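Cell surface protein (Faecalibacterium prausnitzii A2-165, PDB 4GT6) is of unknown function but, as an extracellular protein whose portion here is built of BspA-type leucine-rich repeats, probably binds other proteins. Local coordinates at residues 172-177 / 194-199; 129-134 / 151-156; 165-170 / 188-193. One frame throughout, in Å; residues are numbered along the deposited sequence. Where two conformers were deposited one is given.

Contact 1. Residues 172-177 / 194-199; sequences TAIEER and TRIGTN. With EDO (1,2-ethanediol), chain F; EDO (1,2-ethanediol), chain G; EDO (1,2-ethanediol), chain L.
Glu175 and Arg195 meet in a two-pronged salt bridge, the carboxylate lying at the edge of the guanidinium with the two planes only 15° apart. Arg195 NE bonds Glu175 OE1 at 2.9 Å, and Arg195 NH2 reaches Glu175 OE2 at the same 2.9 Å; each oxygen uses its syn lone pair, and both bonds are nearly straight. The arginine chain sets out with CG anti to the backbone N (chi1 173°) and bends at chi3, which carries the guanidinium round until one face covers Ala173, whose CB is 3.6 Å from Arg195 NH2. Glu175 starts away from 194-199, and the bend at chi2 (-63°) brings its carboxylate back across. An alanine in place of Glu175 removes both acceptors, and Arg195 would probably be left without its charge partner and be able to swing off Ala173.

On the other face of the sheet Ile174 and Ile196, branched and apolar as a buried strand position favours, approach through their CD1 atoms at 4.3 Å. The parallel backbone pairing beneath them is carried by Ile174 N to Arg195 O and by Gly197 N to Ile174 O, the latter 2.7 Å long. Glycine suits position 197, since a CB there would run into the backbone of Glu175 and Glu176. Farther on, Glu176 and Thr198 lie side by side, a water joining the carboxylate to Thr198 N; Arg177 and Asn199 also lie side by side, their guanidinium and amide planes steeply inclined, and the amide oxygen of Asn199 turns to His259.

Strand 173-174 is the middle member of a three-stranded parallel sheet, between 150-151 and 195-196, and both isoleucines pack inward on Ile189 of strand 186-189.

Contact 2. Residues 129-134 / 151-156; sequences DSEAFH and VADGMF
Equivalent type II beta turns of two neighbouring coils, Asp129 to Ala132 and Ala152 to Met155, lie one upon the other and are joined by Glu131 N bonding Asp153 O at 2.9 Å. The third residue of each turn has positive phi, which suits Gly154 well; a CB there would also press on Glu131 CG. Beside this bond Ser130 OG donates to Asp153 OD1 over 2.6 Å, coming from above the carboxylate plane; Asp153 has CG between the backbone N and the carbonyl carbon (chi1 62°), which turns its carboxylate to Ser130. The small Ala152 fits beneath the first turn, its CB 3.4 Å from Ser130 N.

This is the repetitive packing of a leucine-rich-repeat solenoid, in which the same position recurs coil after coil. Phe133 and Phe156 are one such pair: they point the same way with planes 14° apart, but are slid so far that the rings barely overlap, and Phe156 CD1 touches Phe133 CB at 3.7 Å. Phe110 extends the row past Phe133. Phe133 N bonds Met155 O at 2.9 Å, in the carbonyl plane, while the CG of Met155, a selenomethionine, sits at the edge of the Phe133 ring. His134 ND1 bonds Glu131 OE2 within the ring plane, and Gln108 takes the other carboxylate oxygen, Glu131 OE1.

Contact 3. Residues 165-170 / 188-193; sequences VTLPDS and HIPAKV. With EDO (1,2-ethanediol), chain J.
Lys192 lies along the backbone of Asp169 and Ser170, its whole aliphatic length drawn past one carbonyl oxygen. Its CB faces Asp169 O at 3.6 Å, and CG keeps about the same spacing. CD makes the nearest approach, 3.2 Å from Asp169 O, and CE, still close to that oxygen, also meets Ser170 CA at 4.0 Å. Bends at chi3 (51°) and chi4 curl the chain round Asp169 O rather than sending it straight outward. At the tip NZ has a weak bond to a water, which in turn donates to Ser170 O at 2.7 Å. A long flexible lysine suits this place: its methylenes cover the backbone, while the ammonium reaches water.

No direct hydrogen bond joins the two segments; the polar links run through water. Two waters each donate to Asp169 O and accept from Lys192 N, and a third accepts from Leu167 N while donating to His188 O. A 1,2-ethanediol, probably from the crystallisation liquor, bridges similarly, taking a bond from His188 N through its O1 at 3.0 Å and giving one to Val165 O.

Between these polar links sits Pro190. Its ring puts CG 3.4 Å from Pro168 O and 4.0 Å from Leu167 CB, a rigid apolar wedge with no N-H to satisfy.

The two segments take in the ends of strands 164-166 and 186-189 and the loops after them, neighbours along the solenoid but in separate sheets: 164-166 pairs with 141-143, and 186-189 with 209-212. Glu146 receives the backbone N-H groups of Asp169 and Ser170, while Leu167 and Ile189 both turn to Ile174 of strand 173-174.

All three contacts join neighbouring coils of one solenoid. Contacts 1 and 2, centres about 11 Å apart, are tied through strand 150-151: Glu175 N lies 2.9 Å from Val151 O, and Ala173 O equally near Val151 N, both probable hydrogen bonds. Contacts 1 and 3 alternate along the chain, with centres about 12 Å apart, and share a core in which Ile174 CD1 comes 3.7 Å from Leu167 CD1. Contacts 2 and 3, about 16 Å apart between centres, meet more sparingly, through Val151 CG2 and Leu167 CD2 at 3.7 Å. The sodium ion is bound by Ser297 and Glu320, which belong to none of these contacts.

Contact 1. Residues 172-177 / 194-199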
loop_
_atom_site.group_PDB
_atom_site.type_symbol
_atom_site.label_atom_id
_atom_site.label_comp_id
_atom_site.label_asym_id
_atom_site.label_seq_id
_atom_site.Cartn_x
_atom_site.Cartn_y
_atom_site.Cartn_z
ATOM N N THR A 172 6.635 5.877 -14.141
ATOM C CA THR A 172 5.470 6.625 -14.637
ATOM C C THR A 172 4.212 6.321 -13.823
ATOM O O THR A 172 3.193 7.003 -14.004
ATOM C CB THR A 172 5.196 6.348 -16.127
ATOM O OG1 THR A 172 4.643 5.036 -16.272
ATOM C CG2 THR A 172 6.430 6.532 -16.999
ATOM N N ALA A 173 4.251 5.267 -12.993
ATOM C CA ALA A 173 3.081 4.887 -12.205
ATOM C C ALA A 173 3.469 4.290 -10.890
ATOM O O ALA A 173 4.438 3.538 -10.810
ATOM C CB ALA A 173 2.194 3.899 -12.976
ATOM N N ILE A 174 2.716 4.641 -9.847
ATOM C CA ILE A 174 2.841 4.061 -8.502
ATOM C C ILE A 174 1.499 3.406 -8.292
ATOM O O ILE A 174 0.511 4.106 -8.074
ATOM C CB ILE A 174 3.221 5.095 -7.415
ATOM C CG1 ILE A 174 4.546 5.790 -7.742
ATOM C CG2 ILE A 174 3.245 4.437 -6.016
ATOM C CD1 ILE A 174 4.782 7.082 -6.873
ATOM N N GLU A 175 1.437 2.073 -8.384
ATOM C CA GLU A 175 0.137 1.401 -8.407
ATOM C C GLU A 175 -0.515 1.288 -7.033
ATOM O O GLU A 175 0.086 1.629 -6.011
ATOM C CB GLU A 175 0.214 0.021 -9.125
ATOM C CG GLU A 175 0.799 0.056 -10.547
ATOM C CD GLU A 175 0.080 0.847 -11.638
ATOM O OE1 GLU A 175 -0.923 1.537 -11.344
ATOM O OE2 GLU A 175 0.542 0.791 -12.801
ATOM N N GLU A 176 -1.762 0.833 -7.014
ATOM C CA GLU A 176 -2.545 0.696 -5.792
ATOM C C GLU A 176 -1.793 0.020 -4.667
ATOM O O GLU A 176 -1.165 -1.025 -4.888
ATOM C CB GLU A 176 -3.806 -0.144 -6.064
ATOM C CG GLU A 176 -4.884 0.585 -6.836
ATOM C CD GLU A 176 -6.150 -0.216 -7.080
ATOM O OE1 GLU A 176 -6.189 -1.409 -6.695
ATOM O OE2 GLU A 176 -7.096 0.345 -7.682
ATOM N N ARG A 177 -1.883 0.605 -3.447
ATOM C CA ARG A 177 -1.317 0.047 -2.205
ATOM C C ARG A 177 0.209 -0.193 -2.269
ATOM O O ARG A 177 0.745 -0.915 -1.424
ATOM C CB ARG A 177 -2.040 -1.283 -1.827
ATOM C CG ARG A 177 -3.579 -1.189 -1.849
ATOM C CD ARG A 177 -4.308 -2.457 -1.395
ATOM N NE ARG A 177 -3.933 -2.911 -0.052
ATOM C CZ ARG A 177 -4.354 -2.365 1.085
ATOM N NH1 ARG A 177 -5.162 -1.311 1.068
ATOM N NH2 ARG A 177 -3.954 -2.857 2.250
ATOM N N THR A 194 2.405 9.685 -13.838
ATOM C CA THR A 194 1.103 10.133 -14.370
ATOM C C THR A 194 -0.050 9.350 -13.748
ATOM O O THR A 194 -1.222 9.645 -14.038
ATOM C CB THR A 194 1.045 10.053 -15.903
ATOM O OG1 THR A 194 1.277 8.694 -16.289
ATOM C CG2 THR A 194 2.017 11.033 -16.587
ATOM N N ARG A 195 0.274 8.364 -12.884
ATOM C CA ARG A 195 -0.746 7.587 -12.183
ATOM C C ARG A 195 -0.260 7.200 -10.802
ATOM O O ARG A 195 0.840 6.668 -10.643
ATOM C CB ARG A 195 -1.156 6.322 -12.978
ATOM C CG ARG A 195 -2.111 5.389 -12.197
ATOM C CD ARG A 195 -2.749 4.333 -13.083
ATOM N NE ARG A 195 -1.772 3.332 -13.521
ATOM C CZ ARG A 195 -1.227 3.285 -14.732
ATOM N NH1 ARG A 195 -1.567 4.178 -15.655
ATOM N NH2 ARG A 195 -0.331 2.354 -15.026
ATOM N N ILE A 196 -1.095 7.450 -9.802
ATOM C CA ILE A 196 -0.862 6.976 -8.436
ATOM C C ILE A 196 -2.154 6.267 -8.059
ATOM O O ILE A 196 -3.207 6.903 -8.010
ATOM C CB ILE A 196 -0.442 8.060 -7.397
ATOM C CG1 ILE A 196 0.849 8.798 -7.827
ATOM C CG2 ILE A 196 -0.285 7.398 -6.004
ATOM C CD1 ILE A 196 1.430 9.825 -6.800
ATOM N N GLY A 197 -2.076 4.958 -7.853
ATOM C CA GLY A 197 -3.243 4.142 -7.571
ATOM C C GLY A 197 -3.815 4.387 -6.193
ATOM O O GLY A 197 -3.131 4.910 -5.312
ATOM N N THR A 198 -5.058 3.963 -5.996
ATOM C CA THR A 198 -5.790 4.083 -4.730
ATOM C C THR A 198 -4.965 3.515 -3.580
ATOM O O THR A 198 -4.454 2.396 -3.736
ATOM C CB THR A 198 -7.128 3.312 -4.857
ATOM O OG1 THR A 198 -7.794 3.655 -6.077
ATOM C CG2 THR A 198 -8.044 3.564 -3.709
ATOM N N ASN A 199 -4.868 4.229 -2.434
ATOM C CA ASN A 199 -4.208 3.772 -1.210
ATOM C C ASN A 199 -2.707 3.491 -1.354
ATOM O O ASN A 199 -2.128 2.867 -0.457
ATOM C CB ASN A 199 -4.930 2.516 -0.666
ATOM C CG ASN A 199 -6.284 2.822 -0.103
ATOM O OD1 ASN A 199 -6.472 3.842 0.554
ATOM N ND2 ASN A 199 -7.278 1.978 -0.396
HETATM C C1 EDO F . -4.101 7.620 -3.871
HETATM O O1 EDO F . -4.988 7.114 -2.834
HETATM C C2 EDO F . -4.881 7.741 -5.220
HETATM O O2 EDO F . -4.269 8.603 -6.189
HETATM C C1 EDO G . -6.987 0.011 4.093
HETATM O O1 EDO G . -7.095 -0.442 2.752
HETATM C C2 EDO G . -6.033 1.229 4.122
HETATM O O2 EDO G . -4.729 0.822 3.791
HETATM C C1 EDO L . -10.711 1.354 -0.386
HETATM O O1 EDO L . -10.120 2.376 0.401
HETATM C C2 EDO L . -11.612 1.909 -1.504
HETATM O O2 EDO L . -10.807 2.415 -2.541
HETATM O O HOH W 1 1.540 5.801 -16.093
HETATM O O HOH W 2 -6.485 2.978 -8.304
HETATM O O HOH W 3 -7.178 -0.548 -1.608
#

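Contact 2. Residues 129-134 / 151-156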
loop_
_atom_site.group_PDB
_atom_site.type_symbol
_atom_site.label_atom_id
_atom_site.label_comp_id
_atom_site.label_asym_id
_atom_site.label_seq_id
_atom_site.Cartn_x
_atom_site.Cartn_y
_atom_site.Cartn_z
ATOM N N ASP A 129 7.247 -7.270 -10.431
ATOM C CA ASP A 129 5.800 -7.432 -10.519
ATOM C C ASP A 129 5.115 -7.298 -9.160
ATOM O O ASP A 129 5.765 -7.128 -8.133
ATOM C CB ASP A 129 5.442 -8.764 -11.196
ATOM C CG ASP A 129 4.226 -8.723 -12.131
ATOM O OD1 ASP A 129 3.348 -7.799 -11.965
ATOM O OD2 ASP A 129 4.110 -9.637 -12.990
ATOM N N SER A 130 3.781 -7.332 -9.176
ATOM C CA SER A 130 2.904 -7.099 -8.020
ATOM C C SER A 130 3.332 -7.803 -6.753
ATOM O O SER A 130 3.677 -8.993 -6.797
ATOM C CB SER A 130 1.488 -7.571 -8.342
ATOM O OG SER A 130 1.094 -6.982 -9.572
ATOM N N GLU A 131 3.280 -7.056 -5.622
ATOM C CA GLU A 131 3.490 -7.553 -4.256
ATOM C C GLU A 131 4.804 -8.321 -4.068
ATOM O O GLU A 131 4.870 -9.180 -3.181
ATOM C CB GLU A 131 2.333 -8.516 -3.935
ATOM C CG GLU A 131 0.955 -7.867 -3.964
ATOM C CD GLU A 131 -0.137 -8.892 -3.737
ATOM O OE1 GLU A 131 -0.352 -9.758 -4.618
ATOM O OE2 GLU A 131 -0.706 -8.887 -2.625
ATOM N N ALA A 132 5.848 -7.998 -4.840
ATOM C CA ALA A 132 7.112 -8.727 -4.752
ATOM C C ALA A 132 7.741 -8.610 -3.369
ATOM O O ALA A 132 8.419 -9.546 -2.959
ATOM C CB ALA A 132 8.088 -8.219 -5.804
ATOM N N PHE A 133 7.487 -7.502 -2.619
ATOM C CA PHE A 133 8.089 -7.363 -1.291
ATOM C C PHE A 133 7.023 -7.108 -0.237
ATOM O O PHE A 133 7.305 -6.481 0.783
ATOM C CB PHE A 133 9.165 -6.247 -1.300
ATOM C CG PHE A 133 10.326 -6.629 -2.200
ATOM C CD1 PHE A 133 11.297 -7.531 -1.767
ATOM C CD2 PHE A 133 10.416 -6.125 -3.497
ATOM C CE1 PHE A 133 12.356 -7.903 -2.603
ATOM C CE2 PHE A 133 11.466 -6.513 -4.346
ATOM C CZ PHE A 133 12.402 -7.436 -3.903
ATOM N N HIS A 134 5.796 -7.554 -0.506
ATOM C CA HIS A 134 4.658 -7.382 0.401
ATOM C C HIS A 134 4.988 -8.061 1.754
ATOM O O HIS A 134 5.394 -9.220 1.772
ATOM C CB HIS A 134 3.400 -7.977 -0.265
ATOM C CG HIS A 134 2.090 -7.777 0.448
ATOM N ND1 HIS A 134 0.892 -8.107 -0.168
ATOM C CD2 HIS A 134 1.823 -7.332 1.699
ATOM C CE1 HIS A 134 -0.056 -7.844 0.716
ATOM N NE2 HIS A 134 0.455 -7.381 1.857
ATOM N N VAL A 151 5.872 1.136 -10.186
ATOM C CA VAL A 151 5.949 0.432 -8.917
ATOM C C VAL A 151 4.667 -0.370 -8.899
ATOM O O VAL A 151 3.588 0.222 -8.782
ATOM C CB VAL A 151 6.120 1.379 -7.700
ATOM C CG1 VAL A 151 6.120 0.569 -6.393
ATOM C CG2 VAL A 151 7.412 2.171 -7.827
ATOM N N ALA A 152 4.760 -1.697 -9.104
ATOM C CA ALA A 152 3.566 -2.553 -9.239
ATOM C C ALA A 152 2.736 -2.585 -7.945
ATOM O O ALA A 152 3.233 -2.223 -6.875
ATOM C CB ALA A 152 3.968 -3.959 -9.670
ATOM N N ASP A 153 1.456 -2.941 -8.064
ATOM C CA ASP A 153 0.511 -2.907 -6.945
ATOM C C ASP A 153 0.989 -3.719 -5.744
ATOM O O ASP A 153 1.536 -4.813 -5.907
ATOM C CB ASP A 153 -0.888 -3.376 -7.372
ATOM C CG ASP A 153 -0.964 -4.799 -7.861
ATOM O OD1 ASP A 153 -0.600 -5.047 -9.039
ATOM O OD2 ASP A 153 -1.337 -5.671 -7.063
ATOM N N GLY A 154 0.837 -3.126 -4.568
ATOM C CA GLY A 154 1.176 -3.734 -3.284
ATOM C C GLY A 154 2.626 -4.127 -3.120
ATOM O O GLY A 154 2.938 -4.945 -2.259
HETATM N N MSE A 155 3.522 -3.544 -3.935
HETATM C CA MSE A 155 4.936 -3.943 -3.924
HETATM C C MSE A 155 5.556 -3.899 -2.533
HETATM O O MSE A 155 6.250 -4.863 -2.184
HETATM C CB MSE A 155 5.793 -3.128 -4.895
HETATM C CG MSE A 155 7.301 -3.512 -4.836
HETATM SE SE MSE A 155 8.294 -2.711 -6.266
HETATM C CE MSE A 155 7.182 -3.411 -7.600
ATOM N N PHE A 156 5.328 -2.844 -1.746
ATOM C CA PHE A 156 5.897 -2.769 -0.409
ATOM C C PHE A 156 4.830 -2.644 0.642
ATOM O O PHE A 156 5.125 -2.130 1.723
ATOM C CB PHE A 156 6.875 -1.581 -0.286
ATOM C CG PHE A 156 8.041 -1.651 -1.245
ATOM C CD1 PHE A 156 9.086 -2.549 -1.034
ATOM C CD2 PHE A 156 8.098 -0.819 -2.355
ATOM C CE1 PHE A 156 10.161 -2.626 -1.937
ATOM C CE2 PHE A 156 9.191 -0.872 -3.239
ATOM C CZ PHE A 156 10.196 -1.789 -3.034
#

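Contact 3. Residues 165-170 / 188-193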
loop_
_atom_site.group_PDB
_atom_site.type_symbol
_atom_site.label_atom_id
_atom_site.label_comp_id
_atom_site.label_asym_id
_atom_site.label_seq_id
_atom_site.Cartn_x
_atom_site.Cartn_y
_atom_site.Cartn_z
ATOM N N VAL A 165 12.509 5.391 0.424
ATOM C CA VAL A 165 12.451 4.759 -0.893
ATOM C C VAL A 165 12.871 5.802 -1.906
ATOM O O VAL A 165 12.314 6.910 -1.924
ATOM C CB VAL A 165 11.090 4.104 -1.282
ATOM C CG1 VAL A 165 11.127 3.554 -2.720
ATOM C CG2 VAL A 165 10.720 2.970 -0.330
ATOM N N THR A 166 13.827 5.449 -2.755
ATOM C CA THR A 166 14.263 6.328 -3.834
ATOM C C THR A 166 13.685 5.788 -5.137
ATOM O O THR A 166 13.978 4.651 -5.526
ATOM C CB THR A 166 15.789 6.454 -3.855
ATOM O OG1 THR A 166 16.193 6.986 -2.594
ATOM C CG2 THR A 166 16.297 7.368 -5.004
ATOM N N LEU A 167 12.813 6.593 -5.782
ATOM C CA LEU A 167 12.226 6.208 -7.058
ATOM C C LEU A 167 12.984 6.875 -8.187
ATOM O O LEU A 167 13.354 8.044 -8.058
ATOM C CB LEU A 167 10.730 6.571 -7.130
ATOM C CG LEU A 167 9.787 5.864 -6.140
ATOM C CD1 LEU A 167 8.350 6.234 -6.453
ATOM C CD2 LEU A 167 9.923 4.363 -6.233
ATOM N N PRO A 168 13.209 6.157 -9.308
ATOM C CA PRO A 168 13.946 6.757 -10.429
ATOM C C PRO A 168 13.072 7.626 -11.321
ATOM O O PRO A 168 11.848 7.516 -11.291
ATOM C CB PRO A 168 14.411 5.520 -11.203
ATOM C CG PRO A 168 13.330 4.535 -11.010
ATOM C CD PRO A 168 12.823 4.761 -9.605
ATOM N N ASP A 169 13.716 8.429 -12.184
ATOM C CA ASP A 169 13.029 9.292 -13.144
ATOM C C ASP A 169 12.161 8.486 -14.129
ATOM O O ASP A 169 11.162 8.998 -14.626
ATOM C CB ASP A 169 14.078 10.115 -13.912
ATOM C CG ASP A 169 14.889 11.098 -13.064
ATOM O OD1 ASP A 169 14.474 11.388 -11.913
ATOM O OD2 ASP A 169 15.915 11.610 -13.567
ATOM N N SER A 170 12.504 7.195 -14.368
ATOM C CA SER A 170 11.778 6.364 -15.328
ATOM C C SER A 170 10.386 5.910 -14.831
ATOM O O SER A 170 9.591 5.437 -15.643
ATOM C CB SER A 170 12.625 5.146 -15.712
ATOM O OG SER A 170 13.060 4.422 -14.571
ATOM N N HIS A 188 9.160 11.406 -2.397
ATOM C CA HIS A 188 9.432 12.270 -3.538
ATOM C C HIS A 188 8.818 11.596 -4.756
ATOM O O HIS A 188 9.140 10.439 -5.053
ATOM C CB HIS A 188 10.910 12.607 -3.763
ATOM C CG HIS A 188 11.102 13.441 -5.003
ATOM N ND1 HIS A 188 10.727 14.769 -5.038
ATOM C CD2 HIS A 188 11.517 13.072 -6.240
ATOM C CE1 HIS A 188 10.984 15.185 -6.269
ATOM N NE2 HIS A 188 11.470 14.199 -7.025
ATOM N N ILE A 189 7.891 12.293 -5.421
ATOM C CA ILE A 189 7.241 11.802 -6.634
ATOM C C ILE A 189 8.057 12.272 -7.838
ATOM O O ILE A 189 8.126 13.488 -8.065
ATOM C CB ILE A 189 5.754 12.283 -6.723
ATOM C CG1 ILE A 189 4.946 11.947 -5.421
ATOM C CG2 ILE A 189 5.088 11.733 -7.987
ATOM C CD1 ILE A 189 4.863 10.422 -5.002
ATOM N N PRO A 190 8.665 11.357 -8.639
ATOM C CA PRO A 190 9.453 11.826 -9.797
ATOM C C PRO A 190 8.562 12.447 -10.887
ATOM O O PRO A 190 7.343 12.214 -10.928
ATOM C CB PRO A 190 10.201 10.576 -10.262
ATOM C CG PRO A 190 9.465 9.427 -9.700
ATOM C CD PRO A 190 8.715 9.888 -8.485
ATOM N N ALA A 191 9.175 13.270 -11.769
ATOM C CA ALA A 191 8.498 14.055 -12.814
ATOM C C ALA A 191 7.578 13.288 -13.755
ATOM O O ALA A 191 6.541 13.826 -14.140
ATOM C CB ALA A 191 9.522 14.819 -13.647
ATOM N N LYS A 192 7.925 12.043 -14.106
ATOM C CA LYS A 192 7.139 11.296 -15.092
ATOM C C LYS A 192 5.948 10.529 -14.514
ATOM O O LYS A 192 5.250 9.854 -15.268
ATOM C CB LYS A 192 8.062 10.340 -15.854
ATOM C CG LYS A 192 8.885 11.105 -16.903
ATOM C CD LYS A 192 10.163 10.389 -17.332
ATOM C CE LYS A 192 9.979 8.950 -17.744
ATOM N NZ LYS A 192 10.309 8.740 -19.169
ATOM N N VAL A 193 5.690 10.634 -13.209
ATOM C CA VAL A 193 4.548 9.921 -12.642
ATOM C C VAL A 193 3.218 10.518 -13.173
ATOM O O VAL A 193 2.941 11.715 -12.975
ATOM C CB VAL A 193 4.598 9.897 -11.096
ATOM C CG1 VAL A 193 3.283 9.316 -10.533
ATOM C CG2 VAL A 193 5.808 9.070 -10.614
HETATM C C1 EDO J . 8.841 7.515 -1.714
HETATM O O1 EDO J . 9.719 8.482 -2.256
HETATM C C2 EDO J . 8.127 6.792 -2.868
HETATM O O2 EDO J . 7.464 7.757 -3.675
HETATM O O HOH W 4 11.541 8.959 -4.531
HETATM O O HOH W 5 9.259 9.704 -12.995
HETATM O O HOH W 6 10.762 11.583 -13.861
HETATM O O HOH W 7 13.221 12.834 -9.168
HETATM O O HOH W 8 9.634 5.872 -18.295
#